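PDB 2QZB: uncharacterized protein YfeY from Escherichia coli, which is of unknown function but belongs to the DUF1131 family and is probably exported as a lipoprotein. Local coordinates for residues T14-Q19 against S87-D92; G22-S27 against G77-I82; L45-K50 against R58-M63; D83-D88 against V159-W164; D103-A108 against Y135-E140. All coordinates share one frame; numbering follows the deposited sequence.

Contact 1: residues T14-Q19 against S87-D92; sequences TKVSEQ and SDIPAD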
# COMPACT_ATOMS: atom_id res chain seq x y z
N THR A 14 -3.43 -13.68 6.13
CA THR A 14 -3.60 -12.59 5.12
C THR A 14 -2.28 -11.97 4.69
O THR A 14 -1.53 -11.41 5.52
CB THR A 14 -4.54 -11.51 5.66
OG1 THR A 14 -5.76 -12.13 6.09
CG2 THR A 14 -4.83 -10.43 4.59
N LYS A 15 -2.02 -12.05 3.39
CA LYS A 15 -0.88 -11.36 2.78
C LYS A 15 -1.28 -10.62 1.50
O LYS A 15 -2.23 -11.00 0.79
CB LYS A 15 0.24 -12.34 2.42
CG LYS A 15 0.69 -13.27 3.53
CD LYS A 15 2.14 -13.66 3.29
CE LYS A 15 2.66 -14.60 4.39
NZ LYS A 15 4.14 -14.74 4.29
N VAL A 16 -0.50 -9.60 1.19
CA VAL A 16 -0.54 -9.00 -0.13
C VAL A 16 0.17 -9.92 -1.14
O VAL A 16 1.31 -10.33 -0.93
CB VAL A 16 0.14 -7.63 -0.12
CG1 VAL A 16 -0.25 -6.82 -1.34
CG2 VAL A 16 -0.23 -6.88 1.19
N SER A 17 -0.52 -10.23 -2.23
CA SER A 17 0.02 -11.07 -3.30
C SER A 17 -0.35 -10.45 -4.63
O SER A 17 -1.11 -9.49 -4.65
CB SER A 17 -0.59 -12.47 -3.21
OG SER A 17 -1.98 -12.48 -3.62
N GLU A 18 0.16 -11.00 -5.73
CA GLU A 18 -0.20 -10.56 -7.08
C GLU A 18 -1.71 -10.43 -7.30
O GLU A 18 -2.13 -9.55 -8.05
CB GLU A 18 0.35 -11.53 -8.14
CG GLU A 18 1.87 -11.59 -8.21
CD GLU A 18 2.47 -10.22 -8.40
OE1 GLU A 18 2.31 -9.62 -9.49
OE2 GLU A 18 3.10 -9.72 -7.46
N GLN A 19 -2.49 -11.30 -6.65
CA GLN A 19 -3.96 -11.37 -6.75
C GLN A 19 -4.77 -10.44 -5.84
O GLN A 19 -5.97 -10.28 -6.04
CB GLN A 19 -4.45 -12.79 -6.47
CG GLN A 19 -3.67 -13.90 -7.14
CD GLN A 19 -2.41 -14.33 -6.35
OE1 GLN A 19 -2.47 -14.54 -5.12
NE2 GLN A 19 -1.29 -14.47 -7.05
N SER A 87 0.55 -3.56 10.12
CA SER A 87 1.87 -4.17 10.20
C SER A 87 1.76 -5.68 10.25
O SER A 87 2.71 -6.37 9.90
CB SER A 87 2.66 -3.62 11.41
OG SER A 87 1.95 -3.94 12.59
N ASP A 88 0.60 -6.19 10.64
CA ASP A 88 0.32 -7.62 10.64
C ASP A 88 0.07 -8.27 9.28
O ASP A 88 -0.09 -9.49 9.20
CB ASP A 88 -0.88 -7.93 11.55
CG ASP A 88 -0.67 -7.45 12.98
OD1 ASP A 88 -1.63 -6.89 13.57
OD2 ASP A 88 0.47 -7.63 13.49
N ILE A 89 0.01 -7.48 8.21
CA ILE A 89 -0.19 -8.08 6.88
C ILE A 89 1.09 -7.87 6.08
O ILE A 89 1.37 -6.76 5.67
CB ILE A 89 -1.39 -7.39 6.16
CG1 ILE A 89 -2.65 -7.52 7.04
CG2 ILE A 89 -1.59 -7.94 4.71
CD1 ILE A 89 -3.84 -6.82 6.50
N PRO A 90 1.85 -8.95 5.85
CA PRO A 90 3.05 -8.78 5.04
C PRO A 90 2.74 -8.98 3.55
O PRO A 90 1.67 -9.45 3.20
CB PRO A 90 3.98 -9.89 5.57
CG PRO A 90 2.95 -11.08 5.90
CD PRO A 90 1.62 -10.36 6.22
N ALA A 91 3.67 -8.59 2.68
CA ALA A 91 3.64 -8.98 1.29
C ALA A 91 4.15 -10.42 1.18
O ALA A 91 4.93 -10.86 2.02
CB ALA A 91 4.52 -8.03 0.46
N ASP A 92 3.75 -11.15 0.16
CA ASP A 92 4.22 -12.53 0.05
C ASP A 92 5.67 -12.55 -0.50
O ASP A 92 6.31 -13.60 -0.56
CB ASP A 92 3.24 -13.39 -0.75
CG ASP A 92 3.22 -13.05 -2.21
OD1 ASP A 92 3.96 -12.13 -2.62
OD2 ASP A 92 2.48 -13.71 -2.96
O HOH W 1 5.62 -13.07 3.40
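Ile89 meets Thr14 and Val16 through its CG2 methyl. Ile89 CG2 lies 3.9 Å from Val16 CG2, and the two side chains cross at about a right angle. The methyl is swung anti to the backbone N of Ile89, which sets it against the other segment. Both residues also touch Val84 of strand 81-84.

Pro90 comes next. Its ring lies against the long arm of Lys15, with Pro90 CG 3.8 Å from Lys15 CD, and its CD touches the carbonyl oxygen of Thr14. Pro90 O accepts from Val16 N at 3.0 Å, with the donor tilted 16° from the carbonyl plane.

Ala91 pairs with Val16 in a single beta bridge between two segments that run in roughly the same direction. This fastens the short strand 16-17 to the loop that follows strand 81-84. Ala91 O also takes a bond from a water 2.7 Å away.

Asp92 completes the bridge. Its N donates to Val16 O at 2.8 Å, with the oxygen approached nearly end-on. Its carboxylate lies beside Ser17, with Asp92 OD2 3.3 Å from Ser17 CB. Ser17 OG itself accepts from Gln19 N in an ST turn.

Contact 2: residues G22-S27 against G77-I82; sequences GELTAS and GTISRI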
# COMPACT_ATOMS: atom_id res chain seq x y z
N GLY A 22 -5.51 -11.01 0.82
CA GLY A 22 -6.40 -12.09 1.30
C GLY A 22 -7.39 -12.44 0.20
O GLY A 22 -6.98 -12.86 -0.88
N GLU A 23 -8.67 -12.25 0.45
CA GLU A 23 -9.68 -12.57 -0.56
C GLU A 23 -10.19 -11.30 -1.27
O GLU A 23 -11.10 -11.35 -2.10
CB GLU A 23 -10.83 -13.38 0.06
CG GLU A 23 -10.39 -14.49 1.07
CD GLU A 23 -9.53 -15.63 0.46
OE1 GLU A 23 -10.00 -16.79 0.47
OE2 GLU A 23 -8.38 -15.39 -0.01
N LEU A 24 -9.59 -10.16 -0.97
CA LEU A 24 -9.85 -8.92 -1.70
C LEU A 24 -9.05 -8.95 -3.01
O LEU A 24 -7.83 -9.06 -2.99
CB LEU A 24 -9.45 -7.72 -0.87
CG LEU A 24 -10.14 -7.50 0.48
CD1 LEU A 24 -9.40 -6.46 1.28
CD2 LEU A 24 -11.60 -7.06 0.29
N THR A 25 -9.75 -8.92 -4.14
CA THR A 25 -9.15 -9.12 -5.46
C THR A 25 -9.74 -8.12 -6.45
O THR A 25 -10.60 -7.28 -6.10
CB THR A 25 -9.29 -10.60 -6.02
OG1 THR A 25 -10.63 -10.83 -6.49
CG2 THR A 25 -8.92 -11.66 -4.99
N ALA A 26 -9.25 -8.18 -7.69
CA ALA A 26 -9.77 -7.34 -8.76
C ALA A 26 -11.25 -7.64 -9.03
O ALA A 26 -11.97 -6.79 -9.54
CB ALA A 26 -8.95 -7.52 -10.03
N SER A 27 -11.72 -8.84 -8.70
CA SER A 27 -13.15 -9.13 -8.94
C SER A 27 -14.07 -8.78 -7.75
O SER A 27 -15.29 -8.87 -7.87
CB SER A 27 -13.37 -10.57 -9.42
OG SER A 27 -12.53 -11.50 -8.73
N GLY A 77 -16.42 0.39 -10.69
CA GLY A 77 -16.61 0.27 -9.21
C GLY A 77 -16.27 -1.11 -8.60
O GLY A 77 -17.06 -1.73 -7.85
N THR A 78 -15.09 -1.60 -8.94
CA THR A 78 -14.61 -2.89 -8.49
C THR A 78 -13.24 -2.55 -7.92
O THR A 78 -12.75 -1.46 -8.17
CB THR A 78 -14.62 -3.92 -9.67
OG1 THR A 78 -14.09 -5.18 -9.25
CG2 THR A 78 -13.82 -3.41 -10.83
N ILE A 79 -12.65 -3.39 -7.08
CA ILE A 79 -11.41 -2.97 -6.39
C ILE A 79 -10.25 -2.88 -7.36
O ILE A 79 -9.93 -3.86 -8.00
CB ILE A 79 -11.02 -3.94 -5.22
CG1 ILE A 79 -12.04 -3.86 -4.08
CG2 ILE A 79 -9.64 -3.57 -4.68
CD1 ILE A 79 -11.87 -4.93 -2.98
N SER A 80 -9.60 -1.72 -7.44
CA SER A 80 -8.44 -1.54 -8.31
C SER A 80 -7.11 -1.19 -7.60
O SER A 80 -6.04 -1.22 -8.22
CB SER A 80 -8.75 -0.49 -9.35
OG SER A 80 -8.95 0.73 -8.71
N ARG A 81 -7.18 -0.86 -6.30
CA ARG A 81 -6.00 -0.52 -5.49
C ARG A 81 -6.34 -0.76 -4.02
O ARG A 81 -7.50 -0.49 -3.58
CB ARG A 81 -5.58 0.93 -5.70
CG ARG A 81 -4.38 1.41 -4.83
CD ARG A 81 -3.95 2.84 -5.11
NE ARG A 81 -3.03 3.35 -4.11
CZ ARG A 81 -2.24 4.41 -4.24
NH1 ARG A 81 -1.46 4.79 -3.23
NH2 ARG A 81 -2.22 5.12 -5.37
N ILE A 82 -5.35 -1.28 -3.27
CA ILE A 82 -5.46 -1.46 -1.79
C ILE A 82 -4.13 -1.02 -1.22
O ILE A 82 -3.08 -1.56 -1.61
CB ILE A 82 -5.69 -2.93 -1.37
CG1 ILE A 82 -6.96 -3.49 -2.03
CG2 ILE A 82 -5.78 -3.05 0.21
CD1 ILE A 82 -6.99 -5.03 -2.22
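Thr78 OG1 donates to Ala26 O at 2.7 Å. The hydroxyl reaches this oxygen because OG1 stands anti to the backbone N of Thr78 (chi1 178°). The donor is tilted 30° from the carbonyl plane of Ala26. Both oxygens also receive weak bonds from NH2 of Arg166, the last residue of the chain.

Ala26 approaches Ile79 through its backbone. Its CA points a C-H almost straight at Ile79 O, 3.6 Å away. One residue earlier, Thr25 O rests 3.5 Å from Ile79 CB. The Thr25 side chain turns away from this segment, and its OG1 shares a hydrogen bond with Ser27 OG.

The apolar half of the contact belongs to Leu24. Its CD2 branch meets the end of Ile79, CD2 to CD1 3.9 Å, where the two side chains pass at a slant. Its CB sits 3.9 Å from Ile82 CD1. Met70 and Ile72 of strand 67-73 also touch Leu24, and Trp164 lies against both Ile79 and Ile82. The three aliphatic chains therefore belong to a wider core.

The loop 22-27 thus packs over the entry to strand 81-84. That entry carries a classic beta bulge, in which Ser80 and Arg81 both face Asn73 of the neighbouring strand.

Contact 3: residues L45-K50 against R58-M63; sequences LRSGMK and RFFEVM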
# COMPACT_ATOMS: atom_id res chain seq x y z
N LEU A 45 -15.05 -1.00 9.42
CA LEU A 45 -15.07 -0.51 8.03
C LEU A 45 -15.77 0.86 7.98
O LEU A 45 -16.81 1.06 8.64
CB LEU A 45 -15.81 -1.55 7.16
CG LEU A 45 -15.78 -1.39 5.64
CD1 LEU A 45 -14.35 -1.50 5.04
CD2 LEU A 45 -16.67 -2.44 5.03
N ARG A 46 -15.21 1.79 7.22
CA ARG A 46 -15.68 3.15 7.12
C ARG A 46 -15.69 3.46 5.61
O ARG A 46 -14.99 2.80 4.88
CB ARG A 46 -14.60 4.01 7.75
CG ARG A 46 -15.03 5.19 8.34
CD ARG A 46 -14.11 5.49 9.46
NE ARG A 46 -12.83 6.08 9.07
CZ ARG A 46 -12.20 6.95 9.85
NH1 ARG A 46 -12.76 7.31 11.01
NH2 ARG A 46 -11.05 7.47 9.47
N SER A 47 -16.45 4.45 5.16
CA SER A 47 -16.41 4.79 3.74
C SER A 47 -16.20 6.27 3.49
O SER A 47 -16.24 7.08 4.40
CB SER A 47 -17.61 4.24 2.95
OG SER A 47 -18.85 4.83 3.34
N GLY A 48 -15.98 6.60 2.23
CA GLY A 48 -15.72 7.98 1.84
C GLY A 48 -15.79 8.11 0.32
O GLY A 48 -15.96 7.12 -0.39
N MET A 49 -15.67 9.32 -0.18
CA MET A 49 -15.76 9.54 -1.60
C MET A 49 -14.75 10.55 -1.90
O MET A 49 -14.37 11.36 -1.02
CB MET A 49 -17.15 10.04 -2.01
CG MET A 49 -18.19 8.93 -2.12
SD MET A 49 -19.76 9.49 -2.81
CE MET A 49 -20.64 7.97 -2.86
N LYS A 50 -14.26 10.49 -3.13
CA LYS A 50 -13.34 11.50 -3.58
C LYS A 50 -13.46 11.62 -5.08
O LYS A 50 -14.17 10.87 -5.74
CB LYS A 50 -11.89 11.14 -3.23
CG LYS A 50 -11.47 9.80 -3.84
CD LYS A 50 -10.00 9.52 -3.66
CE LYS A 50 -9.68 8.20 -4.37
NZ LYS A 50 -8.26 7.84 -4.16
N ARG A 58 -15.95 6.08 -4.83
CA ARG A 58 -16.03 5.66 -3.47
C ARG A 58 -14.73 4.97 -3.07
O ARG A 58 -14.00 4.42 -3.92
CB ARG A 58 -17.22 4.74 -3.32
CG ARG A 58 -18.57 5.44 -3.64
CD ARG A 58 -19.63 4.49 -4.18
NE ARG A 58 -19.87 3.37 -3.27
CZ ARG A 58 -19.49 2.11 -3.50
NH1 ARG A 58 -18.84 1.78 -4.63
NH2 ARG A 58 -19.75 1.18 -2.58
N PHE A 59 -14.41 5.09 -1.78
CA PHE A 59 -13.35 4.30 -1.16
C PHE A 59 -13.80 3.78 0.21
O PHE A 59 -14.79 4.29 0.76
CB PHE A 59 -12.02 5.07 -1.09
CG PHE A 59 -12.01 6.23 -0.14
CD1 PHE A 59 -12.33 7.50 -0.57
CD2 PHE A 59 -11.63 6.06 1.18
CE1 PHE A 59 -12.31 8.57 0.30
CE2 PHE A 59 -11.63 7.10 2.07
CZ PHE A 59 -11.94 8.39 1.63
N PHE A 60 -13.09 2.76 0.72
CA PHE A 60 -13.32 2.24 2.08
C PHE A 60 -12.03 2.27 2.87
O PHE A 60 -10.96 2.05 2.32
CB PHE A 60 -13.91 0.80 2.06
CG PHE A 60 -15.31 0.73 1.52
CD1 PHE A 60 -15.54 0.63 0.13
CD2 PHE A 60 -16.41 0.81 2.39
CE1 PHE A 60 -16.82 0.61 -0.38
CE2 PHE A 60 -17.70 0.78 1.90
CZ PHE A 60 -17.92 0.68 0.51
N GLU A 61 -12.15 2.57 4.16
CA GLU A 61 -11.06 2.43 5.12
C GLU A 61 -11.39 1.28 6.04
O GLU A 61 -12.45 1.23 6.70
CB GLU A 61 -10.84 3.74 5.91
CG GLU A 61 -10.11 4.83 5.09
CD GLU A 61 -10.01 6.14 5.82
OE1 GLU A 61 -9.04 6.90 5.60
OE2 GLU A 61 -10.88 6.40 6.67
N VAL A 62 -10.49 0.33 6.06
CA VAL A 62 -10.56 -0.80 6.93
C VAL A 62 -9.84 -0.37 8.19
O VAL A 62 -8.70 0.05 8.14
CB VAL A 62 -9.87 -2.01 6.29
CG1 VAL A 62 -9.87 -3.17 7.26
CG2 VAL A 62 -10.58 -2.41 4.96
N MET A 63 -10.50 -0.44 9.32
CA MET A 63 -9.99 0.19 10.53
C MET A 63 -9.52 -0.87 11.52
O MET A 63 -10.19 -1.88 11.73
CB MET A 63 -11.07 1.06 11.20
CG MET A 63 -11.70 2.17 10.27
SD MET A 63 -10.49 3.39 9.70
CE MET A 63 -10.03 4.25 11.18
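Gly48 lies under the ring of Phe59, and this is the tight point of the pairing. Gly48 CA is 4.0 Å from the ring centroid and over its face, a CH-pi contact offset toward the rim. The ring lies there because Phe59 CG sits between its own backbone N and carbonyl carbon (chi1 69°).

The face with Leu45, Phe60 and Val62 is also close-packed. Leu45 CD1 touches both Phe60 CB at 3.8 Å and Val62 CG2 at 3.9 Å. Ile35 of helix 32-38 touches Leu45 and Phe60 there.

Arg46 is solvent-exposed, yet its end is fixed. Arg46 NE and NH2 both donate to Glu61 OE2, NH2 at 3.0 Å. The oxygen lies in the guanidinium plane, and the two flat groups are turned only 23° apart. Met63 CE covers one face of the guanidinium, 3.7 Å from Arg46 CZ.

The solvent side is at Ser47, Met49 and Lys50, which are exposed. Met49 CE still lies against Arg58 CG at 3.4 Å, while Arg58 NH2 bonds to Leu30 O. Ser47 CB touches the Phe60 ring. Lys50 is looser, with its CG 4.1 Å from Phe59 CD1.

Paired backbone bonds join Arg46 with Glu61 and Gly48 with Phe59. This is an antiparallel beta hairpin of strands 44-52 and 55-64, at one edge of the large sheet.

Contact 4: residues D83-D88 against V159-W164; sequences DVLDSD and VSKIIW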
# COMPACT_ATOMS: atom_id res chain seq x y z
N ASP A 83 -4.15 -0.00 -0.36
CA ASP A 83 -2.96 0.38 0.40
C ASP A 83 -3.01 -0.28 1.79
O ASP A 83 -4.03 -0.18 2.47
CB ASP A 83 -2.91 1.88 0.56
CG ASP A 83 -2.90 2.62 -0.79
OD1 ASP A 83 -2.35 3.73 -0.85
OD2 ASP A 83 -3.45 2.09 -1.78
N VAL A 84 -1.95 -0.97 2.18
CA VAL A 84 -1.96 -1.73 3.43
C VAL A 84 -1.07 -0.98 4.39
O VAL A 84 0.09 -0.66 4.07
CB VAL A 84 -1.52 -3.20 3.26
CG1 VAL A 84 -1.54 -3.97 4.63
CG2 VAL A 84 -2.44 -3.93 2.29
N LEU A 85 -1.60 -0.67 5.55
CA LEU A 85 -0.79 -0.02 6.59
C LEU A 85 -0.70 -0.87 7.86
O LEU A 85 -0.01 -0.52 8.81
CB LEU A 85 -1.39 1.34 6.93
CG LEU A 85 -1.55 2.32 5.75
CD1 LEU A 85 -2.86 2.18 4.96
CD2 LEU A 85 -1.53 3.68 6.32
N ASP A 86 -1.44 -1.97 7.88
CA ASP A 86 -1.49 -2.92 8.99
C ASP A 86 -0.20 -3.72 9.02
O ASP A 86 0.13 -4.45 8.05
CB ASP A 86 -2.66 -3.88 8.78
CG ASP A 86 -2.92 -4.80 9.97
OD1 ASP A 86 -2.09 -4.91 10.91
OD2 ASP A 86 -3.99 -5.43 9.94
N SER A 87 0.55 -3.56 10.12
CA SER A 87 1.87 -4.17 10.20
C SER A 87 1.76 -5.68 10.25
O SER A 87 2.71 -6.37 9.90
CB SER A 87 2.66 -3.62 11.41
OG SER A 87 1.95 -3.94 12.59
N ASP A 88 0.60 -6.19 10.64
CA ASP A 88 0.32 -7.62 10.64
C ASP A 88 0.07 -8.27 9.28
O ASP A 88 -0.09 -9.49 9.20
CB ASP A 88 -0.88 -7.93 11.55
CG ASP A 88 -0.67 -7.45 12.98
OD1 ASP A 88 -1.63 -6.89 13.57
OD2 ASP A 88 0.47 -7.63 13.49
N VAL A 159 9.66 0.59 5.30
CA VAL A 159 8.42 0.44 4.61
C VAL A 159 7.31 0.97 5.52
O VAL A 159 7.17 0.51 6.66
CB VAL A 159 8.14 -1.08 4.27
CG1 VAL A 159 6.72 -1.26 3.74
CG2 VAL A 159 9.14 -1.61 3.25
N SER A 160 6.51 1.90 5.01
CA SER A 160 5.40 2.45 5.79
C SER A 160 4.05 2.13 5.15
O SER A 160 3.01 2.30 5.78
CB SER A 160 5.56 3.96 5.93
OG SER A 160 5.69 4.54 4.65
N LYS A 161 4.06 1.65 3.91
CA LYS A 161 2.84 1.16 3.29
C LYS A 161 3.17 0.11 2.23
O LYS A 161 4.22 0.18 1.58
CB LYS A 161 2.12 2.36 2.68
CG LYS A 161 0.82 2.11 2.03
CD LYS A 161 -0.05 3.31 2.32
CE LYS A 161 0.27 4.46 1.43
NZ LYS A 161 -0.74 5.55 1.62
N ILE A 162 2.28 -0.87 2.07
CA ILE A 162 2.39 -1.81 0.97
C ILE A 162 1.18 -1.55 0.05
O ILE A 162 0.02 -1.49 0.52
CB ILE A 162 2.44 -3.30 1.45
CG1 ILE A 162 3.61 -3.52 2.45
CG2 ILE A 162 2.58 -4.27 0.24
CD1 ILE A 162 3.60 -4.84 3.10
N ILE A 163 1.43 -1.40 -1.25
CA ILE A 163 0.35 -1.06 -2.20
C ILE A 163 0.17 -2.16 -3.23
O ILE A 163 1.15 -2.58 -3.88
CB ILE A 163 0.66 0.27 -2.89
CG1 ILE A 163 0.95 1.34 -1.84
CG2 ILE A 163 -0.48 0.68 -3.86
CD1 ILE A 163 1.57 2.54 -2.42
N TRP A 164 -1.06 -2.62 -3.39
CA TRP A 164 -1.39 -3.54 -4.46
C TRP A 164 -2.20 -2.77 -5.51
O TRP A 164 -3.10 -1.99 -5.13
CB TRP A 164 -2.22 -4.71 -3.93
CG TRP A 164 -2.76 -5.59 -5.05
CD1 TRP A 164 -2.11 -6.64 -5.63
CD2 TRP A 164 -4.04 -5.48 -5.72
NE1 TRP A 164 -2.91 -7.21 -6.61
CE2 TRP A 164 -4.10 -6.51 -6.68
CE3 TRP A 164 -5.14 -4.61 -5.59
CZ2 TRP A 164 -5.22 -6.70 -7.52
CZ3 TRP A 164 -6.24 -4.80 -6.42
CH2 TRP A 164 -6.27 -5.84 -7.38
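Lys161 extends CG anti to its backbone N (chi1 -178°) and then bends at chi2 and chi3. This lays its chain slantwise over Asp83. Asp83 CG instead stands anti to the carbonyl carbon (chi1 -58°), and the side chain lies alongside Ile163.

Much of the side-chain contact is made by the aliphatic part of the lysine. Lys161 CD sits 3.6 Å from Asp83 CB. Leu85 runs beside the same chain, with Leu85 CG 3.9 Å from Lys161 CD. Separately, Asp83 OD2 rests against Ile163 CG2.

At the end of the lysine, NZ stands 3.5 Å from Asp83 OD1, a long and weak bond in a salt bridge. Arg81 NE is the stronger partner of this carboxylate, through OD2.

The backbones are held more firmly. Val84 N donates to Ile162 O at 2.6 Å, and Ile162 N returns a bond to Val84 O at 3.0 Å. This is an antiparallel hydrogen-bonded pair, next to the non-hydrogen-bonded pair Asp83 and Ile163. Val84 and Ile162 turn to the other face of the sheet, where Val16 touches both. Beyond Val84 the chain leaves the strand, and Asp86 OD1 accepts from Asp88 N in an Asx turn.

The buried Asp83 has two cationic partners. These would probably favour its charged form, with Arg81 contributing more than the more weakly bonded lysine nitrogen.

Contact 5: residues D103-A108 against Y135-E140; sequences DLYSKA and YQFSGE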
# COMPACT_ATOMS: atom_id res chain seq x y z
N ASP A 103 17.49 -3.47 3.15
CA ASP A 103 17.19 -4.90 3.01
C ASP A 103 16.78 -5.26 1.55
O ASP A 103 16.91 -6.41 1.09
CB ASP A 103 16.05 -5.28 4.00
CG ASP A 103 16.57 -5.66 5.40
OD1 ASP A 103 17.76 -5.44 5.69
OD2 ASP A 103 15.79 -6.18 6.22
N LEU A 104 16.25 -4.28 0.83
CA LEU A 104 15.63 -4.57 -0.46
C LEU A 104 16.34 -3.99 -1.64
O LEU A 104 16.34 -4.60 -2.70
CB LEU A 104 14.17 -4.08 -0.48
CG LEU A 104 13.34 -4.66 0.65
CD1 LEU A 104 12.04 -3.90 0.75
CD2 LEU A 104 13.11 -6.17 0.47
N TYR A 105 16.91 -2.80 -1.46
CA TYR A 105 17.50 -2.02 -2.57
C TYR A 105 18.87 -1.51 -2.20
O TYR A 105 19.09 -1.05 -1.08
CB TYR A 105 16.62 -0.84 -2.99
CG TYR A 105 15.18 -1.21 -3.27
CD1 TYR A 105 14.84 -1.87 -4.44
CD2 TYR A 105 14.18 -0.97 -2.33
CE1 TYR A 105 13.52 -2.25 -4.71
CE2 TYR A 105 12.83 -1.37 -2.57
CZ TYR A 105 12.52 -1.98 -3.77
OH TYR A 105 11.23 -2.36 -4.03
N SER A 106 19.80 -1.61 -3.15
CA SER A 106 21.13 -1.03 -2.98
C SER A 106 21.15 0.43 -3.39
O SER A 106 22.05 1.18 -3.01
CB SER A 106 22.17 -1.81 -3.76
OG SER A 106 22.13 -1.50 -5.12
N LYS A 107 20.12 0.84 -4.14
CA LYS A 107 19.99 2.20 -4.64
C LYS A 107 18.56 2.45 -5.12
O LYS A 107 17.82 1.52 -5.42
CB LYS A 107 21.02 2.49 -5.75
CG LYS A 107 20.72 1.87 -7.10
CD LYS A 107 21.96 1.89 -8.03
CE LYS A 107 22.24 3.29 -8.64
NZ LYS A 107 22.72 3.28 -10.08
N ALA A 108 18.17 3.71 -5.14
CA ALA A 108 16.79 4.08 -5.52
C ALA A 108 16.56 4.10 -7.04
O ALA A 108 15.47 3.75 -7.50
CB ALA A 108 16.45 5.45 -4.92
N TYR A 135 6.00 -0.70 -2.58
CA TYR A 135 6.20 -0.39 -1.17
C TYR A 135 6.40 1.11 -1.10
O TYR A 135 7.11 1.68 -1.93
CB TYR A 135 7.46 -1.10 -0.62
CG TYR A 135 7.57 -2.58 -0.94
CD1 TYR A 135 6.58 -3.48 -0.56
CD2 TYR A 135 8.69 -3.09 -1.61
CE1 TYR A 135 6.67 -4.82 -0.87
CE2 TYR A 135 8.80 -4.44 -1.89
CZ TYR A 135 7.80 -5.30 -1.52
OH TYR A 135 7.91 -6.65 -1.78
N GLN A 136 5.79 1.77 -0.13
CA GLN A 136 6.20 3.14 0.16
C GLN A 136 7.12 3.13 1.36
O GLN A 136 6.97 2.28 2.27
CB GLN A 136 5.02 4.10 0.39
CG GLN A 136 4.08 4.26 -0.81
CD GLN A 136 3.10 5.45 -0.67
OE1 GLN A 136 2.98 6.07 0.40
NE2 GLN A 136 2.41 5.77 -1.77
N PHE A 137 8.07 4.07 1.38
CA PHE A 137 9.08 4.14 2.44
C PHE A 137 8.95 5.49 3.11
O PHE A 137 8.57 6.46 2.46
CB PHE A 137 10.50 3.97 1.86
CG PHE A 137 10.80 2.55 1.45
CD1 PHE A 137 10.45 2.09 0.18
CD2 PHE A 137 11.36 1.68 2.34
CE1 PHE A 137 10.69 0.78 -0.19
CE2 PHE A 137 11.61 0.38 1.98
CZ PHE A 137 11.26 -0.08 0.72
N SER A 138 9.24 5.56 4.40
CA SER A 138 9.39 6.89 5.03
C SER A 138 10.53 6.90 6.01
O SER A 138 10.99 5.84 6.47
CB SER A 138 8.10 7.44 5.63
OG SER A 138 7.28 6.46 6.21
N GLY A 139 11.02 8.10 6.31
CA GLY A 139 12.21 8.26 7.15
C GLY A 139 12.55 9.73 7.17
O GLY A 139 11.74 10.54 6.70
N GLU A 140 13.72 10.09 7.71
CA GLU A 140 14.12 11.50 7.79
C GLU A 140 14.40 12.09 6.41
O GLU A 140 15.24 11.56 5.68
CB GLU A 140 15.37 11.66 8.68
CG GLU A 140 15.69 13.12 9.12
CD GLU A 140 16.67 13.18 10.33
OE1 GLU A 140 17.12 12.09 10.80
OE2 GLU A 140 16.98 14.30 10.81
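Leu104 and Tyr135 have the nearest backbones here, and their CA atoms are still 10.3 Å apart, so the contact is made by side chains alone.

Leu104 and Tyr105 point toward the strand. Leu104 CD1 comes to the edge of the Phe137 ring, 3.9 Å from Phe137 CZ and near the ring plane. The same methyl also touches Tyr135 CD2 at 4.2 Å, where the two side chains cross at about a right angle.

Tyr105 wedges in beside it. Phe137 CE1 lies at the edge of the Tyr105 ring, 3.9 Å from Tyr105 CE2. Tyr105 OH reaches the edge of the Tyr135 ring, 3.6 Å from Tyr135 CD2.

These four residues pack the short, weakly bonded helix 101-104 and the turn after it onto one face of the large antiparallel sheet, at strand 133-138. Phe101 joins the group, with its ring edge-to-face against Phe137. Cys125 of the Cys112-Cys125 disulfide touches both Tyr105 and Phe137.

No hydrogen bond crosses between the two segments. The phenol oxygens find partners elsewhere: Tyr105 OH bonds to Lys126 O, and Tyr135 OH to Thr93 OG1. Leu104 CB also covers part of one face of the Tyr105 ring.

Overall arrangement
From the N terminus, contact 1 closes the widest of the early loops and ties the first residues to the loop after strand 81-84. Contact 2 nests inside it, and contact 3, the edge hairpin, nests inside contact 2. Contact 4 opens on residues shared with the end of contact 1. It joins strand 81-84 to strand 158-165 near the middle of the sheet and the centre of the chain. Contact 5 nests inside contact 4. Trp164 links contacts 1 and 4 through Glu18 O. Gln136 pairs with Ser160 and Lys161, joining contacts 4 and 5. Contacts 3 and 5 lie about 28 Å apart between centres, on opposite sides of the chain's centre.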